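Adenosine monophosphate-protein transferase (Thermoplasma acidophilum, PDB 1RLH) is of unknown function but belongs to the adenosine-specific kinase family and may act on an adenosine nucleotide. Local coordinates at residues A[33-45]-A[58-72]. Sequence-based numbering, arbitrary orientation.
Sequences YSHFIKTVEDLNE and IGFSEASGDRLIRYD
Val40, at the approach to helix 41-46, wedges its two methyls between the side chains of a beta hairpin. Its CG2 lies 3.6 Å from CG2 of Ile58, and its CB packs 3.7 Å from CB of Phe60; CG1 turns to the second hairpin strand, 3.7 Å from CB of Arg70. With CG anti to the backbone N (chi1 175°), the Phe60 ring reaches past Val40 to the end of strand 28-34 and the loop after it, where CZ lies 3.6 Å from Ile37 O. There Ser34 OG meets the ring edge near its plane, 3.2 Å from Phe60 CE1, while bonding to the carbonyl of His93. One turn on from Val40, Asn44 stacks its amide on the carboxylate of Asp72, the planes 8° apart, and its ND2 touches CD1 of Ile58 while being hydrogen-bonded to Tyr56. Glu62 OE1 gathers three donors: Leu68 N, and NE and NH2 of Arg70, which grip it side-on. The Glu62-Arg70 salt bridge ties the hairpin's two arms together beyond Phe60, and a weak bond from Arg70 NH2 to Asp66 OD2 reaches the turn. Helix 41-46 and the residues before it lie against one face of the five-stranded antiparallel sheet at strands 55-61 and 69-73, with Leu43 reaching Phe95 of strand 94-100, whereas Tyr71 points away and packs on helix 76-89.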
loop_
_atom_site.group_PDB
_atom_site.type_symbol
_atom_site.label_atom_id
_atom_site.label_comp_id
_atom_site.label_asym_id
_atom_site.label_seq_id
_atom_site.Cartn_x
_atom_site.Cartn_y
_atom_site.Cartn_z
ATOM N N TYR A 33 0.708 -5.631 3.916
ATOM C CA TYR A 33 -0.366 -6.437 4.490
ATOM C C TYR A 33 -0.261 -6.322 6.011
ATOM O O TYR A 33 0.783 -6.639 6.576
ATOM C CB TYR A 33 -0.174 -7.899 4.068
ATOM C CG TYR A 33 -1.093 -8.880 4.762
ATOM C CD1 TYR A 33 -2.456 -8.920 4.468
ATOM C CD2 TYR A 33 -0.600 -9.751 5.732
ATOM C CE1 TYR A 33 -3.308 -9.803 5.128
ATOM C CE2 TYR A 33 -1.440 -10.636 6.396
ATOM C CZ TYR A 33 -2.790 -10.656 6.091
ATOM O OH TYR A 33 -3.620 -11.530 6.751
ATOM N N SER A 34 -1.324 -5.870 6.673
ATOM C CA SER A 34 -1.299 -5.723 8.127
ATOM C C SER A 34 -1.556 -7.045 8.853
ATOM O O SER A 34 -2.257 -7.919 8.340
ATOM C CB SER A 34 -2.337 -4.684 8.568
ATOM O OG SER A 34 -3.623 -5.019 8.077
ATOM N N HIS A 35 -0.978 -7.185 10.046
ATOM C CA HIS A 35 -1.143 -8.388 10.863
ATOM C C HIS A 35 -2.009 -8.072 12.077
ATOM O O HIS A 35 -1.585 -7.335 12.971
ATOM C CB HIS A 35 0.211 -8.897 11.370
ATOM C CG HIS A 35 1.177 -9.260 10.286
ATOM N ND1 HIS A 35 2.524 -9.432 10.525
ATOM C CD2 HIS A 35 0.997 -9.484 8.963
ATOM C CE1 HIS A 35 3.132 -9.746 9.394
ATOM N NE2 HIS A 35 2.230 -9.784 8.431
ATOM N N PHE A 36 -3.210 -8.639 12.105
ATOM C CA PHE A 36 -4.149 -8.447 13.206
ATOM C C PHE A 36 -4.453 -6.993 13.559
ATOM O O PHE A 36 -4.895 -6.701 14.673
ATOM C CB PHE A 36 -3.653 -9.183 14.454
ATOM C CG PHE A 36 -3.565 -10.670 14.279
ATOM C CD1 PHE A 36 -2.331 -11.302 14.178
ATOM C CD2 PHE A 36 -4.719 -11.438 14.187
ATOM C CE1 PHE A 36 -2.247 -12.682 13.985
ATOM C CE2 PHE A 36 -4.646 -12.817 13.993
ATOM C CZ PHE A 36 -3.410 -13.440 13.891
ATOM N N ILE A 37 -4.217 -6.085 12.617
ATOM C CA ILE A 37 -4.501 -4.669 12.837
ATOM C C ILE A 37 -5.959 -4.426 12.459
ATOM O O ILE A 37 -6.429 -4.917 11.431
ATOM C CB ILE A 37 -3.606 -3.766 11.963
ATOM C CG1 ILE A 37 -2.139 -3.951 12.354
ATOM C CG2 ILE A 37 -4.026 -2.309 12.111
ATOM C CD1 ILE A 37 -1.848 -3.664 13.813
ATOM N N LYS A 38 -6.671 -3.672 13.292
ATOM C CA LYS A 38 -8.081 -3.382 13.044
ATOM C C LYS A 38 -8.309 -1.919 12.696
ATOM O O LYS A 38 -9.338 -1.566 12.119
ATOM C CB LYS A 38 -8.920 -3.731 14.276
ATOM C CG LYS A 38 -8.786 -5.169 14.754
ATOM C CD LYS A 38 -9.656 -5.420 15.982
ATOM C CE LYS A 38 -9.246 -4.532 17.149
ATOM N NZ LYS A 38 -10.116 -4.730 18.341
ATOM N N THR A 39 -7.351 -1.069 13.055
ATOM C CA THR A 39 -7.464 0.362 12.793
ATOM C C THR A 39 -6.187 0.962 12.211
ATOM O O THR A 39 -5.079 0.535 12.533
ATOM C CB THR A 39 -7.829 1.128 14.078
ATOM O OG1 THR A 39 -7.731 2.538 13.845
ATOM C CG2 THR A 39 -6.903 0.731 15.214
ATOM N N VAL A 40 -6.359 1.960 11.353
ATOM C CA VAL A 40 -5.235 2.624 10.711
ATOM C C VAL A 40 -4.431 3.467 11.700
ATOM O O VAL A 40 -3.318 3.891 11.395
ATOM C CB VAL A 40 -5.723 3.519 9.543
ATOM C CG1 VAL A 40 -6.565 4.658 10.077
ATOM C CG2 VAL A 40 -4.534 4.043 8.747
ATOM N N GLU A 41 -4.985 3.701 12.888
ATOM C CA GLU A 41 -4.288 4.501 13.894
ATOM C C GLU A 41 -2.987 3.819 14.313
ATOM O O GLU A 41 -2.004 4.485 14.627
ATOM C CB GLU A 41 -5.162 4.721 15.133
ATOM C CG GLU A 41 -5.271 3.509 16.048
ATOM C CD GLU A 41 -5.318 3.888 17.521
ATOM O OE1 GLU A 41 -5.453 2.980 18.369
ATOM O OE2 GLU A 41 -5.215 5.095 17.831
ATOM N N ASP A 42 -2.991 2.490 14.320
ATOM C CA ASP A 42 -1.805 1.720 14.686
ATOM C C ASP A 42 -0.658 2.088 13.753
ATOM O O ASP A 42 0.466 2.329 14.194
ATOM C CB ASP A 42 -2.091 0.221 14.573
ATOM C CG ASP A 42 -3.048 -0.274 15.635
ATOM O OD1 ASP A 42 -3.992 0.466 15.979
ATOM O OD2 ASP A 42 -2.866 -1.410 16.114
ATOM N N LEU A 43 -0.952 2.126 12.458
ATOM C CA LEU A 43 0.053 2.472 11.460
ATOM C C LEU A 43 0.424 3.942 11.572
ATOM O O LEU A 43 1.597 4.304 11.505
ATOM C CB LEU A 43 -0.476 2.188 10.052
ATOM C CG LEU A 43 -0.748 0.724 9.709
ATOM C CD1 LEU A 43 -1.447 0.646 8.362
ATOM C CD2 LEU A 43 0.561 -0.056 9.694
ATOM N N ASN A 44 -0.586 4.787 11.741
ATOM C CA ASN A 44 -0.362 6.221 11.859
ATOM C C ASN A 44 0.604 6.522 13.001
ATOM O O ASN A 44 1.484 7.373 12.876
ATOM C CB ASN A 44 -1.683 6.944 12.124
ATOM C CG ASN A 44 -1.565 8.444 11.962
ATOM O OD1 ASN A 44 -2.099 9.214 12.763
ATOM N ND2 ASN A 44 -0.869 8.870 10.916
ATOM N N GLU A 45 0.442 5.809 14.108
ATOM C CA GLU A 45 1.277 6.026 15.280
ATOM C C GLU A 45 2.673 5.422 15.168
ATOM O O GLU A 45 3.663 6.068 15.507
ATOM C CB GLU A 45 0.585 5.464 16.522
ATOM C CG GLU A 45 0.893 6.243 17.786
ATOM C CD GLU A 45 0.369 7.666 17.723
ATOM O OE1 GLU A 45 -0.854 7.844 17.541
ATOM O OE2 GLU A 45 1.175 8.610 17.852
ATOM N N ILE A 58 -1.864 7.896 4.689
ATOM C CA ILE A 58 -1.971 6.467 4.949
ATOM C C ILE A 58 -3.377 5.996 4.611
ATOM O O ILE A 58 -4.357 6.643 4.973
ATOM C CB ILE A 58 -1.735 6.115 6.433
ATOM C CG1 ILE A 58 -0.406 6.686 6.918
ATOM C CG2 ILE A 58 -1.744 4.596 6.602
ATOM C CD1 ILE A 58 -0.172 6.484 8.406
ATOM N N GLY A 59 -3.459 4.863 3.920
ATOM C CA GLY A 59 -4.737 4.275 3.559
ATOM C C GLY A 59 -4.750 2.858 4.106
ATOM O O GLY A 59 -3.726 2.180 4.072
ATOM N N PHE A 60 -5.897 2.409 4.608
ATOM C CA PHE A 60 -6.013 1.067 5.184
ATOM C C PHE A 60 -7.335 0.423 4.768
ATOM O O PHE A 60 -8.395 1.026 4.906
ATOM C CB PHE A 60 -5.932 1.156 6.714
ATOM C CG PHE A 60 -6.160 -0.158 7.418
ATOM C CD1 PHE A 60 -5.258 -1.209 7.276
ATOM C CD2 PHE A 60 -7.287 -0.347 8.213
ATOM C CE1 PHE A 60 -5.475 -2.434 7.920
ATOM C CE2 PHE A 60 -7.514 -1.564 8.860
ATOM C CZ PHE A 60 -6.607 -2.610 8.712
ATOM N N SER A 61 -7.265 -0.807 4.271
ATOM C CA SER A 61 -8.457 -1.514 3.820
ATOM C C SER A 61 -9.041 -2.393 4.933
ATOM O O SER A 61 -8.624 -3.533 5.122
ATOM C CB SER A 61 -8.106 -2.371 2.593
ATOM O OG SER A 61 -9.239 -2.633 1.774
ATOM N N GLU A 62 -10.000 -1.855 5.676
ATOM C CA GLU A 62 -10.639 -2.616 6.748
ATOM C C GLU A 62 -11.252 -3.864 6.098
ATOM O O GLU A 62 -12.030 -3.751 5.151
ATOM C CB GLU A 62 -11.699 -1.740 7.423
ATOM C CG GLU A 62 -12.461 -2.420 8.538
ATOM C CD GLU A 62 -13.351 -1.452 9.296
ATOM O OE1 GLU A 62 -13.744 -0.421 8.716
ATOM O OE2 GLU A 62 -13.662 -1.729 10.469
ATOM N N ALA A 63 -10.900 -5.046 6.607
ATOM C CA ALA A 63 -11.343 -6.317 6.019
ATOM C C ALA A 63 -12.642 -6.949 6.520
ATOM O O ALA A 63 -13.112 -7.935 5.947
ATOM C CB ALA A 63 -10.204 -7.343 6.125
ATOM N N SER A 64 -13.206 -6.398 7.588
ATOM C CA SER A 64 -14.450 -6.906 8.154
ATOM C C SER A 64 -15.167 -5.758 8.847
ATOM O O SER A 64 -14.737 -4.610 8.762
ATOM C CB SER A 64 -14.159 -8.013 9.168
ATOM O OG SER A 64 -13.399 -7.504 10.254
ATOM N N GLY A 65 -16.253 -6.069 9.546
ATOM C CA GLY A 65 -16.995 -5.028 10.229
ATOM C C GLY A 65 -17.521 -4.008 9.238
ATOM O O GLY A 65 -18.234 -4.364 8.304
ATOM N N ASP A 66 -17.161 -2.743 9.432
ATOM C CA ASP A 66 -17.610 -1.676 8.544
ATOM C C ASP A 66 -17.027 -1.795 7.137
ATOM O O ASP A 66 -17.589 -1.258 6.187
ATOM C CB ASP A 66 -17.246 -0.307 9.126
ATOM C CG ASP A 66 -17.952 -0.019 10.439
ATOM O OD1 ASP A 66 -18.787 -0.844 10.865
ATOM O OD2 ASP A 66 -17.670 1.037 11.045
ATOM N N ARG A 67 -15.897 -2.490 7.012
ATOM C CA ARG A 67 -15.242 -2.677 5.714
ATOM C C ARG A 67 -14.994 -1.353 4.992
ATOM O O ARG A 67 -15.150 -1.256 3.774
ATOM C CB ARG A 67 -16.089 -3.591 4.822
ATOM C CG ARG A 67 -16.182 -5.030 5.322
ATOM C CD ARG A 67 -17.205 -5.833 4.530
ATOM N NE ARG A 67 -16.934 -5.832 3.094
ATOM C CZ ARG A 67 -17.708 -6.431 2.192
ATOM N NH1 ARG A 67 -18.801 -7.077 2.582
ATOM N NH2 ARG A 67 -17.396 -6.389 0.903
ATOM N N LEU A 68 -14.595 -0.335 5.745
ATOM C CA LEU A 68 -14.342 0.971 5.153
ATOM C C LEU A 68 -12.863 1.232 4.895
ATOM O O LEU A 68 -12.000 0.678 5.566
ATOM C CB LEU A 68 -14.877 2.073 6.075
ATOM C CG LEU A 68 -16.388 2.114 6.312
ATOM C CD1 LEU A 68 -16.715 3.198 7.341
ATOM C CD2 LEU A 68 -17.095 2.385 4.991
ATOM N N ILE A 69 -12.583 2.069 3.903
ATOM C CA ILE A 69 -11.213 2.458 3.620
ATOM C C ILE A 69 -10.962 3.500 4.704
ATOM O O ILE A 69 -11.729 4.459 4.839
ATOM C CB ILE A 69 -11.073 3.110 2.223
ATOM C CG1 ILE A 69 -11.290 2.049 1.135
ATOM C CG2 ILE A 69 -9.701 3.764 2.080
ATOM C CD1 ILE A 69 -11.108 2.564 -0.289
ATOM N N ARG A 70 -9.916 3.290 5.492
ATOM C CA ARG A 70 -9.568 4.190 6.586
ATOM C C ARG A 70 -8.330 4.989 6.197
ATOM O O ARG A 70 -7.495 4.510 5.428
ATOM C CB ARG A 70 -9.288 3.372 7.849
ATOM C CG ARG A 70 -10.411 2.412 8.230
ATOM C CD ARG A 70 -11.636 3.159 8.735
ATOM N NE ARG A 70 -12.702 2.255 9.159
ATOM C CZ ARG A 70 -13.728 2.622 9.921
ATOM N NH1 ARG A 70 -13.822 3.874 10.351
ATOM N NH2 ARG A 70 -14.668 1.745 10.248
ATOM N N TYR A 71 -8.193 6.199 6.730
ATOM C CA TYR A 71 -7.047 7.019 6.368
ATOM C C TYR A 71 -6.609 8.007 7.437
ATOM O O TYR A 71 -7.330 8.276 8.395
ATOM C CB TYR A 71 -7.355 7.778 5.072
ATOM C CG TYR A 71 -8.459 8.806 5.221
ATOM C CD1 TYR A 71 -8.186 10.087 5.705
ATOM C CD2 TYR A 71 -9.782 8.486 4.914
ATOM C CE1 TYR A 71 -9.210 11.025 5.882
ATOM C CE2 TYR A 71 -10.808 9.417 5.089
ATOM C CZ TYR A 71 -10.513 10.680 5.572
ATOM O OH TYR A 71 -11.524 11.601 5.747
ATOM N N ASP A 72 -5.409 8.544 7.245
ATOM C CA ASP A 72 -4.813 9.531 8.137
ATOM C C ASP A 72 -3.708 10.197 7.325
ATOM O O ASP A 72 -3.323 9.697 6.267
ATOM C CB ASP A 72 -4.215 8.866 9.383
ATOM C CG ASP A 72 -5.170 8.865 10.572
ATOM O OD1 ASP A 72 -5.624 9.955 10.977
ATOM O OD2 ASP A 72 -5.461 7.774 11.112
#